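Local coordinates for protein putative methylthioribose-1-phosphate isomerase (Pyrococcus horikoshii OT3, PDB 6A34) that probably catalyses the isomerisation of 5-methylthioribose 1-phosphate to 5-methylthioribulose 1-phosphate, a step of the methionine salvage pathway, at residues P7-V17 with G170-G178; L86-K97 with L110-E118. All blocks are in the same frame, centred on the assembly; numbering follows the deposited sequence.

Contact 1 (P7-V17 with G170-G178); sequences PKELTKLPRTV and GSLATVHLG
The loop that follows strand 161-165 of the central, largely parallel sheet packs against the N-terminal segment, with His176 and Thr16 as the two principal points of attachment. The imidazole of His176 gives its NE2 proton to Leu13 O (2.8 Å). The acceptor lies close to the ring plane, although NE2 itself stands well above the plane of the Leu13 carbonyl. Arg15 CG sits over one ring face, 3.8 Å from the His176 centroid, as a CH-pi contact, and Leu177 CD2 covers the opposite face towards the rim. Thr11 CG2 comes within 3.3 Å of His176 NE2, a snug fit, while Pro7 CB approaches the buried ND1, which has no polar partner in the model. With an alanine here the NE2 donor is gone, and Leu13 O is likely to be left without its mate, with a gap opened between Arg15 CG and Thr11 CG2.

Such loops at the carboxyl ends of parallel strands commonly line the active sites of Rossmann-like folds. Here Leu172 lies close to Arg57, a predicted substrate-binding residue. Farther along, Thr16 OG1 is set beside its own backbone N (chi1 -62°), and both groups meet the loop: Thr16 N donates to Val175 O (2.9 Å), whereas the single hydroxyl proton has two acceptors within reach, Ser171 O at 2.7 Å and Thr174 O at 2.8 Å from OG1. A water donates to Thr16 OG1 and Pro14 O. Ser171 OG accepts from Leu177 N. Two polar side chains have partners beyond the loop: Arg15 NH1 in a salt bridge with Asp141 of helix 125-157, and Thr11 OG1 with Asp218; Thr11 OG1 also accepts from Leu13 N, an ST turn.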
loop_
_atom_site.group_PDB
_atom_site.type_symbol
_atom_site.label_atom_id
_atom_site.label_comp_id
_atom_site.label_asym_id
_atom_site.label_seq_id
_atom_site.Cartn_x
_atom_site.Cartn_y
_atom_site.Cartn_z
ATOM N N PRO A 7 -17.987 -12.199 -25.717
ATOM C CA PRO A 7 -18.079 -11.527 -24.428
ATOM C C PRO A 7 -18.875 -12.301 -23.382
ATOM O O PRO A 7 -18.415 -12.394 -22.277
ATOM C CB PRO A 7 -18.794 -10.227 -24.778
ATOM C CG PRO A 7 -18.281 -9.917 -26.148
ATOM C CD PRO A 7 -18.188 -11.266 -26.832
ATOM N N LYS A 8 -20.000 -12.901 -23.781
ATOM C CA LYS A 8 -20.950 -13.532 -22.850
ATOM C C LYS A 8 -20.392 -14.844 -22.323
ATOM O O LYS A 8 -20.782 -15.292 -21.251
ATOM C CB LYS A 8 -22.307 -13.814 -23.506
ATOM C CG LYS A 8 -23.375 -12.771 -23.195
ATOM C CD LYS A 8 -24.548 -12.741 -24.168
ATOM C CE LYS A 8 -25.603 -11.734 -23.751
ATOM N NZ LYS A 8 -26.602 -11.489 -24.823
ATOM N N GLU A 9 -19.472 -15.444 -23.071
ATOM C CA GLU A 9 -18.796 -16.638 -22.580
ATOM C C GLU A 9 -17.689 -16.278 -21.575
ATOM O O GLU A 9 -17.244 -17.168 -20.852
ATOM C CB GLU A 9 -18.229 -17.463 -23.743
ATOM C CG GLU A 9 -19.299 -18.151 -24.566
ATOM C CD GLU A 9 -18.790 -18.827 -25.826
ATOM O OE1 GLU A 9 -17.941 -18.249 -26.515
ATOM O OE2 GLU A 9 -19.263 -19.933 -26.121
ATOM N N LEU A 10 -17.229 -15.013 -21.559
ATOM C CA LEU A 10 -16.058 -14.575 -20.751
ATOM C C LEU A 10 -16.482 -13.930 -19.421
ATOM O O LEU A 10 -15.740 -13.970 -18.448
ATOM C CB LEU A 10 -15.217 -13.612 -21.589
ATOM C CG LEU A 10 -14.427 -14.264 -22.726
ATOM C CD1 LEU A 10 -13.720 -13.204 -23.539
ATOM C CD2 LEU A 10 -13.431 -15.304 -22.218
ATOM N N THR A 11 -17.678 -13.336 -19.370
ATOM C CA THR A 11 -18.137 -12.644 -18.166
ATOM C C THR A 11 -19.648 -12.816 -18.017
ATOM O O THR A 11 -20.339 -13.007 -18.994
ATOM C CB THR A 11 -17.823 -11.144 -18.216
ATOM O OG1 THR A 11 -18.078 -10.599 -16.916
ATOM C CG2 THR A 11 -18.645 -10.417 -19.260
ATOM N N LYS A 12 -20.124 -12.691 -16.781
ATOM C CA LYS A 12 -21.538 -12.688 -16.473
ATOM C C LYS A 12 -22.029 -11.253 -16.251
ATOM O O LYS A 12 -23.200 -11.026 -16.079
ATOM C CB LYS A 12 -21.811 -13.517 -15.220
ATOM C CG LYS A 12 -21.671 -15.021 -15.391
ATOM C CD LYS A 12 -21.634 -15.759 -14.050
ATOM C CE LYS A 12 -21.058 -17.157 -14.163
ATOM N NZ LYS A 12 -20.068 -17.441 -13.094
ATOM N N LEU A 13 -21.102 -10.299 -16.248
ATOM C CA LEU A 13 -21.413 -8.916 -16.053
ATOM C C LEU A 13 -22.063 -8.362 -17.315
ATOM O O LEU A 13 -21.642 -8.699 -18.427
ATOM C CB LEU A 13 -20.125 -8.131 -15.762
ATOM C CG LEU A 13 -19.500 -8.342 -14.383
ATOM C CD1 LEU A 13 -18.133 -7.683 -14.313
ATOM C CD2 LEU A 13 -20.389 -7.816 -13.267
ATOM N N PRO A 14 -23.014 -7.412 -17.165
ATOM C CA PRO A 14 -23.463 -6.589 -18.284
ATOM C C PRO A 14 -22.357 -5.602 -18.665
ATOM O O PRO A 14 -21.390 -5.415 -17.900
ATOM C CB PRO A 14 -24.623 -5.772 -17.703
ATOM C CG PRO A 14 -24.199 -5.596 -16.259
ATOM C CD PRO A 14 -23.544 -6.917 -15.887
ATOM N N ARG A 15 -22.519 -4.972 -19.831
ATOM C CA ARG A 15 -21.674 -3.891 -20.235
ATOM C C ARG A 15 -21.707 -2.824 -19.132
ATOM O O ARG A 15 -22.698 -2.658 -18.433
ATOM C CB ARG A 15 -22.076 -3.399 -21.628
ATOM C CG ARG A 15 -21.373 -4.160 -22.739
ATOM C CD ARG A 15 -22.047 -4.433 -24.061
ATOM N NE ARG A 15 -21.606 -3.456 -25.019
ATOM C CZ ARG A 15 -21.402 -3.596 -26.332
ATOM N NH1 ARG A 15 -21.400 -2.492 -27.041
ATOM N NH2 ARG A 15 -21.148 -4.741 -26.934
ATOM N N THR A 16 -20.557 -2.179 -18.952
ATOM C CA THR A 16 -20.337 -1.097 -17.999
ATOM C C THR A 16 -21.277 0.068 -18.313
ATOM O O THR A 16 -21.729 0.753 -17.419
ATOM C CB THR A 16 -18.870 -0.639 -18.055
ATOM O OG1 THR A 16 -18.066 -1.756 -17.671
ATOM C CG2 THR A 16 -18.583 0.566 -17.192
ATOM N N VAL A 17 -21.502 0.279 -19.605
ATOM C CA VAL A 17 -22.397 1.267 -20.166
ATOM C C VAL A 17 -23.080 0.594 -21.361
ATOM O O VAL A 17 -22.361 -0.003 -22.207
ATOM C CB VAL A 17 -21.654 2.535 -20.640
ATOM C CG1 VAL A 17 -22.613 3.615 -21.106
ATOM C CG2 VAL A 17 -20.727 3.101 -19.586
ATOM N N GLY A 170 -10.164 -4.016 -15.625
ATOM C CA GLY A 170 -11.190 -5.025 -15.874
ATOM C C GLY A 170 -12.369 -4.457 -16.658
ATOM O O GLY A 170 -12.276 -3.390 -17.271
ATOM N N SER A 171 -13.487 -5.183 -16.601
ATOM C CA SER A 171 -14.672 -4.878 -17.336
ATOM C C SER A 171 -15.184 -3.503 -16.923
ATOM O O SER A 171 -15.573 -2.738 -17.742
ATOM C CB SER A 171 -15.688 -5.940 -17.122
ATOM O OG SER A 171 -16.766 -5.807 -18.017
ATOM N N LEU A 172 -15.070 -3.173 -15.636
ATOM C CA LEU A 172 -15.551 -1.882 -15.130
ATOM C C LEU A 172 -14.756 -0.692 -15.697
ATOM O O LEU A 172 -15.260 0.421 -15.688
ATOM C CB LEU A 172 -15.464 -1.900 -13.607
ATOM C CG LEU A 172 -16.309 -2.968 -12.921
ATOM C CD1 LEU A 172 -15.980 -3.006 -11.440
ATOM C CD2 LEU A 172 -17.792 -2.709 -13.139
ATOM N N ALA A 173 -13.512 -0.908 -16.149
ATOM C CA ALA A 173 -12.658 0.199 -16.676
ATOM C C ALA A 173 -12.852 0.396 -18.192
ATOM O O ALA A 173 -12.195 1.235 -18.818
ATOM C CB ALA A 173 -11.199 -0.094 -16.377
ATOM N N THR A 174 -13.718 -0.421 -18.788
ATOM C CA THR A 174 -13.988 -0.415 -20.199
ATOM C C THR A 174 -15.500 -0.565 -20.418
ATOM O O THR A 174 -16.284 -0.628 -19.461
ATOM C CB THR A 174 -13.220 -1.563 -20.859
ATOM O OG1 THR A 174 -13.760 -2.802 -20.392
ATOM C CG2 THR A 174 -11.745 -1.510 -20.534
ATOM N N VAL A 175 -15.883 -0.674 -21.691
ATOM C CA VAL A 175 -17.249 -0.930 -22.069
ATOM C C VAL A 175 -17.568 -2.367 -21.685
ATOM O O VAL A 175 -18.627 -2.608 -21.121
ATOM C CB VAL A 175 -17.496 -0.654 -23.556
ATOM C CG1 VAL A 175 -18.916 -1.004 -23.965
ATOM C CG2 VAL A 175 -17.156 0.776 -23.892
ATOM N N HIS A 176 -16.640 -3.292 -21.952
ATOM C CA HIS A 176 -16.838 -4.698 -21.536
ATOM C C HIS A 176 -15.491 -5.447 -21.515
ATOM O O HIS A 176 -14.646 -5.192 -22.334
ATOM C CB HIS A 176 -17.920 -5.358 -22.441
ATOM C CG HIS A 176 -18.819 -6.334 -21.747
ATOM N ND1 HIS A 176 -19.435 -7.379 -22.432
ATOM C CD2 HIS A 176 -19.177 -6.458 -20.430
ATOM C CE1 HIS A 176 -20.138 -8.106 -21.562
ATOM N NE2 HIS A 176 -20.001 -7.552 -20.313
ATOM N N LEU A 177 -15.321 -6.338 -20.527
ATOM C CA LEU A 177 -14.288 -7.396 -20.464
ATOM C C LEU A 177 -12.989 -6.909 -19.798
ATOM O O LEU A 177 -12.368 -7.656 -18.984
ATOM C CB LEU A 177 -13.993 -7.938 -21.869
ATOM C CG LEU A 177 -15.188 -8.505 -22.630
ATOM C CD1 LEU A 177 -14.741 -9.032 -23.982
ATOM C CD2 LEU A 177 -15.872 -9.597 -21.833
ATOM N N GLY A 178 -12.540 -5.709 -20.176
ATOM C CA GLY A 178 -11.311 -5.142 -19.640
ATOM C C GLY A 178 -10.155 -5.307 -20.595
ATOM O O GLY A 178 -10.307 -5.924 -21.629
HETATM O O HOH W 1 -18.795 -4.556 -17.223
#

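Contact 2 (L86-K97 with L110-E118); sequences LDGFEKAYEILK and LNRIKKLVE
Two aromatic rings of helix 86-97, Phe89 and Tyr93, meet helix 110-118 in different ways. Val117 CG1 lies over a face of the Phe89 ring, whose edge is turned to the backbone of Lys114, with CZ 3.8 Å from Lys114 CA, and to Ile113 CG2. The Tyr93 ring carries Lys114 CG over one face and has Asn111 OD1 at its edge; Leu110 CB approaches it obliquely. Tyr93 OH donates to Asn111 OD1 (3.0 Å) from above the amide plane and accepts from Lys97 NZ (2.9 Å), a pairing that should fix the hydroxyl. Bent at chi2 (75°), the Lys114 chain crosses the tyrosine and carries NZ to Glu90 OE2 at 2.6 Å, on the anti lone pair; Glu118 OE2, 3.4 Å from the same NZ, completes a salt-bridge network. At the two ends, Leu86 CD2 meets Val117 CG1 at 3.7 Å and Leu110 CD1 rests on the backbone of Leu96 and Lys97. With axes 11.0 Å apart and running at 167°, the pair forms an antiparallel helical hairpin, backed by helices 59-76 and 125-157, as belongs to the N-terminal helical domain of this enzyme family.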
loop_
_atom_site.group_PDB
_atom_site.type_symbol
_atom_site.label_atom_id
_atom_site.label_comp_id
_atom_site.label_asym_id
_atom_site.label_seq_id
_atom_site.Cartn_x
_atom_site.Cartn_y
_atom_site.Cartn_z
ATOM N N LEU A 86 -30.169 20.485 -34.689
ATOM C CA LEU A 86 -28.753 20.737 -34.700
ATOM C C LEU A 86 -28.368 21.715 -33.585
ATOM O O LEU A 86 -27.332 21.527 -32.978
ATOM C CB LEU A 86 -28.323 21.267 -36.070
ATOM C CG LEU A 86 -28.352 20.233 -37.192
ATOM C CD1 LEU A 86 -27.852 20.835 -38.513
ATOM C CD2 LEU A 86 -27.557 18.990 -36.795
ATOM N N ASP A 87 -29.191 22.737 -33.333
ATOM C CA ASP A 87 -28.943 23.672 -32.234
ATOM C C ASP A 87 -28.928 22.874 -30.934
ATOM O O ASP A 87 -28.008 23.016 -30.152
ATOM C CB ASP A 87 -29.953 24.827 -32.153
ATOM C CG ASP A 87 -29.816 25.871 -33.265
ATOM O OD1 ASP A 87 -28.910 25.716 -34.133
ATOM O OD2 ASP A 87 -30.637 26.826 -33.277
ATOM N N GLY A 88 -29.958 22.043 -30.735
ATOM C CA GLY A 88 -30.071 21.182 -29.548
ATOM C C GLY A 88 -28.903 20.217 -29.444
ATOM O O GLY A 88 -28.377 19.985 -28.361
ATOM N N PHE A 89 -28.483 19.671 -30.589
ATOM C CA PHE A 89 -27.378 18.746 -30.628
ATOM C C PHE A 89 -26.084 19.422 -30.144
ATOM O O PHE A 89 -25.309 18.836 -29.381
ATOM C CB PHE A 89 -27.178 18.199 -32.036
ATOM C CG PHE A 89 -25.896 17.426 -32.172
ATOM C CD1 PHE A 89 -24.717 18.077 -32.492
ATOM C CD2 PHE A 89 -25.871 16.058 -31.938
ATOM C CE1 PHE A 89 -23.532 17.368 -32.582
ATOM C CE2 PHE A 89 -24.696 15.343 -32.071
ATOM C CZ PHE A 89 -23.523 16.005 -32.368
ATOM N N GLU A 90 -25.830 20.637 -30.637
ATOM C CA GLU A 90 -24.696 21.447 -30.186
ATOM C C GLU A 90 -24.808 21.694 -28.671
ATOM O O GLU A 90 -23.847 21.501 -27.941
ATOM C CB GLU A 90 -24.619 22.754 -30.981
ATOM C CG GLU A 90 -23.252 22.996 -31.597
ATOM C CD GLU A 90 -22.120 23.300 -30.623
ATOM O OE1 GLU A 90 -22.376 23.976 -29.611
ATOM O OE2 GLU A 90 -20.975 22.879 -30.888
ATOM N N LYS A 91 -25.981 22.097 -28.175
ATOM C CA LYS A 91 -26.122 22.271 -26.731
ATOM C C LYS A 91 -25.749 20.974 -25.996
ATOM O O LYS A 91 -25.034 21.003 -24.993
ATOM C CB LYS A 91 -27.537 22.674 -26.328
ATOM C CG LYS A 91 -27.815 24.170 -26.377
ATOM C CD LYS A 91 -29.275 24.517 -26.083
ATOM C CE LYS A 91 -29.546 26.010 -26.110
ATOM N NZ LYS A 91 -29.069 26.627 -27.373
ATOM N N ALA A 92 -26.232 19.833 -26.505
ATOM C CA ALA A 92 -26.031 18.568 -25.851
ATOM C C ALA A 92 -24.541 18.166 -25.908
ATOM O O ALA A 92 -24.003 17.631 -24.948
ATOM C CB ALA A 92 -26.946 17.537 -26.467
ATOM N N TYR A 93 -23.890 18.432 -27.039
ATOM C CA TYR A 93 -22.463 18.208 -27.212
ATOM C C TYR A 93 -21.665 18.946 -26.132
ATOM O O TYR A 93 -20.783 18.357 -25.518
ATOM C CB TYR A 93 -22.022 18.647 -28.605
ATOM C CG TYR A 93 -20.540 18.837 -28.789
ATOM C CD1 TYR A 93 -19.716 17.771 -29.108
ATOM C CD2 TYR A 93 -19.957 20.092 -28.649
ATOM C CE1 TYR A 93 -18.351 17.938 -29.295
ATOM C CE2 TYR A 93 -18.588 20.272 -28.804
ATOM C CZ TYR A 93 -17.781 19.193 -29.137
ATOM O OH TYR A 93 -16.438 19.368 -29.325
ATOM N N GLU A 94 -22.008 20.219 -25.914
ATOM C CA GLU A 94 -21.348 21.098 -24.953
ATOM C C GLU A 94 -21.585 20.633 -23.514
ATOM O O GLU A 94 -20.660 20.643 -22.715
ATOM C CB GLU A 94 -21.828 22.546 -25.096
ATOM C CG GLU A 94 -21.211 23.266 -26.278
ATOM C CD GLU A 94 -19.707 23.455 -26.176
ATOM O OE1 GLU A 94 -19.005 23.119 -27.161
ATOM O OE2 GLU A 94 -19.238 23.934 -25.110
ATOM N N ILE A 95 -22.822 20.278 -23.173
ATOM C CA ILE A 95 -23.123 19.792 -21.838
ATOM C C ILE A 95 -22.237 18.574 -21.515
ATOM O O ILE A 95 -21.684 18.449 -20.422
ATOM C CB ILE A 95 -24.627 19.499 -21.710
ATOM C CG1 ILE A 95 -25.434 20.805 -21.667
ATOM C CG2 ILE A 95 -24.917 18.622 -20.503
ATOM C CD1 ILE A 95 -26.957 20.632 -21.575
ATOM N N LEU A 96 -22.057 17.683 -22.487
ATOM C CA LEU A 96 -21.366 16.440 -22.251
ATOM C C LEU A 96 -19.842 16.656 -22.275
ATOM O O LEU A 96 -19.079 15.944 -21.567
ATOM C CB LEU A 96 -21.840 15.431 -23.302
ATOM C CG LEU A 96 -23.291 14.979 -23.132
ATOM C CD1 LEU A 96 -23.846 14.366 -24.403
ATOM C CD2 LEU A 96 -23.401 14.010 -21.967
ATOM N N LYS A 97 -19.400 17.626 -23.083
ATOM C CA LYS A 97 -17.990 17.968 -23.214
ATOM C C LYS A 97 -17.440 18.429 -21.856
ATOM O O LYS A 97 -16.344 18.016 -21.464
ATOM C CB LYS A 97 -17.813 19.049 -24.285
ATOM C CG LYS A 97 -16.387 19.255 -24.772
ATOM C CD LYS A 97 -16.236 20.474 -25.641
ATOM C CE LYS A 97 -14.966 20.431 -26.461
ATOM N NZ LYS A 97 -15.064 21.271 -27.679
ATOM N N LEU A 110 -17.143 12.388 -28.566
ATOM C CA LEU A 110 -18.037 13.458 -28.873
ATOM C C LEU A 110 -17.667 14.085 -30.209
ATOM O O LEU A 110 -18.536 14.296 -31.034
ATOM C CB LEU A 110 -17.996 14.519 -27.774
ATOM C CG LEU A 110 -18.619 14.084 -26.455
ATOM C CD1 LEU A 110 -18.502 15.195 -25.416
ATOM C CD2 LEU A 110 -20.067 13.664 -26.653
ATOM N N ASN A 111 -16.387 14.403 -30.381
ATOM C CA ASN A 111 -15.895 15.012 -31.599
ATOM C C ASN A 111 -16.110 14.118 -32.826
ATOM O O ASN A 111 -16.295 14.612 -33.926
ATOM C CB ASN A 111 -14.410 15.358 -31.497
ATOM C CG ASN A 111 -14.229 16.851 -31.428
ATOM O OD1 ASN A 111 -14.333 17.445 -30.353
ATOM N ND2 ASN A 111 -14.047 17.458 -32.591
ATOM N N ARG A 112 -15.964 12.811 -32.654
ATOM C CA ARG A 112 -16.211 11.834 -33.717
ATOM C C ARG A 112 -17.666 11.943 -34.221
ATOM O O ARG A 112 -17.917 11.824 -35.420
ATOM C CB ARG A 112 -15.947 10.432 -33.172
ATOM C CG ARG A 112 -16.178 9.304 -34.166
ATOM C CD ARG A 112 -15.715 7.964 -33.613
ATOM N NE ARG A 112 -16.179 6.838 -34.418
ATOM C CZ ARG A 112 -15.777 5.608 -34.229
ATOM N NH1 ARG A 112 -14.990 5.352 -33.194
ATOM N NH2 ARG A 112 -16.141 4.643 -35.060
ATOM N N ILE A 113 -18.612 12.158 -33.295
ATOM C CA ILE A 113 -20.032 12.235 -33.645
ATOM C C ILE A 113 -20.367 13.620 -34.225
ATOM O O ILE A 113 -20.923 13.711 -35.311
ATOM C CB ILE A 113 -20.886 11.871 -32.431
ATOM C CG1 ILE A 113 -20.626 10.409 -32.057
ATOM C CG2 ILE A 113 -22.355 12.183 -32.708
ATOM C CD1 ILE A 113 -21.452 9.923 -30.900
ATOM N N LYS A 114 -20.050 14.672 -33.473
ATOM C CA LYS A 114 -20.038 16.064 -33.928
ATOM C C LYS A 114 -19.565 16.161 -35.395
ATOM O O LYS A 114 -20.287 16.693 -36.237
ATOM C CB LYS A 114 -19.167 16.868 -32.958
ATOM C CG LYS A 114 -18.724 18.249 -33.412
ATOM C CD LYS A 114 -19.808 19.294 -33.357
ATOM C CE LYS A 114 -19.256 20.686 -33.112
ATOM N NZ LYS A 114 -20.350 21.687 -33.100
ATOM N N LYS A 115 -18.378 15.617 -35.699
ATOM C CA LYS A 115 -17.763 15.747 -37.015
ATOM C C LYS A 115 -18.597 14.990 -38.056
ATOM O O LYS A 115 -18.765 15.456 -39.167
ATOM C CB LYS A 115 -16.324 15.206 -37.035
ATOM C CG LYS A 115 -15.352 15.891 -37.998
ATOM C CD LYS A 115 -16.017 16.739 -39.090
ATOM C CE LYS A 115 -15.088 17.688 -39.821
ATOM N NZ LYS A 115 -14.730 17.161 -41.160
ATOM N N LEU A 116 -19.093 13.801 -37.711
ATOM C CA LEU A 116 -19.974 13.017 -38.619
ATOM C C LEU A 116 -21.254 13.812 -38.959
ATOM O O LEU A 116 -21.687 13.806 -40.089
ATOM C CB LEU A 116 -20.313 11.687 -37.947
ATOM C CG LEU A 116 -21.161 10.727 -38.763
ATOM C CD1 LEU A 116 -20.320 10.079 -39.849
ATOM C CD2 LEU A 116 -21.794 9.675 -37.868
ATOM N N VAL A 117 -21.822 14.510 -37.973
ATOM C CA VAL A 117 -23.078 15.237 -38.115
ATOM C C VAL A 117 -22.900 16.469 -39.021
ATOM O O VAL A 117 -23.752 16.703 -39.873
ATOM C CB VAL A 117 -23.619 15.651 -36.740
ATOM C CG1 VAL A 117 -24.723 16.683 -36.859
ATOM C CG2 VAL A 117 -24.071 14.449 -35.940
ATOM N N GLU A 118 -21.809 17.237 -38.827
ATOM C CA GLU A 118 -21.401 18.392 -39.695
ATOM C C GLU A 118 -21.165 17.977 -41.166
ATOM O O GLU A 118 -21.482 18.701 -42.113
ATOM C CB GLU A 118 -20.131 19.021 -39.126
ATOM C CG GLU A 118 -20.333 19.661 -37.755
ATOM C CD GLU A 118 -19.124 20.374 -37.160
ATOM O OE1 GLU A 118 -17.974 20.066 -37.567
ATOM O OE2 GLU A 118 -19.340 21.253 -36.292
#

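In the fold
From the N terminus, the chain runs through 7-17, passes three short strands and enters a run of helices. Contact 2 closes a short loop there: 12 residues lie between 86-97 and 110-118, and the pair is a local hairpin. The chain then continues along the long helix 125-157 and strand 161-165 of the central sheet before 170-178 returns to the N-terminal segment, so that contact 1 closes a loop of 152 intervening residues that encloses contact 2 entirely. The two do not touch: their centres are 27 Å apart and their nearest atoms about 10 Å. Contact 2 pairs two neighbouring helices within the helical part, while contact 1 ties the N-terminal segment to the sheet-bearing part; helix 125-157 borders both.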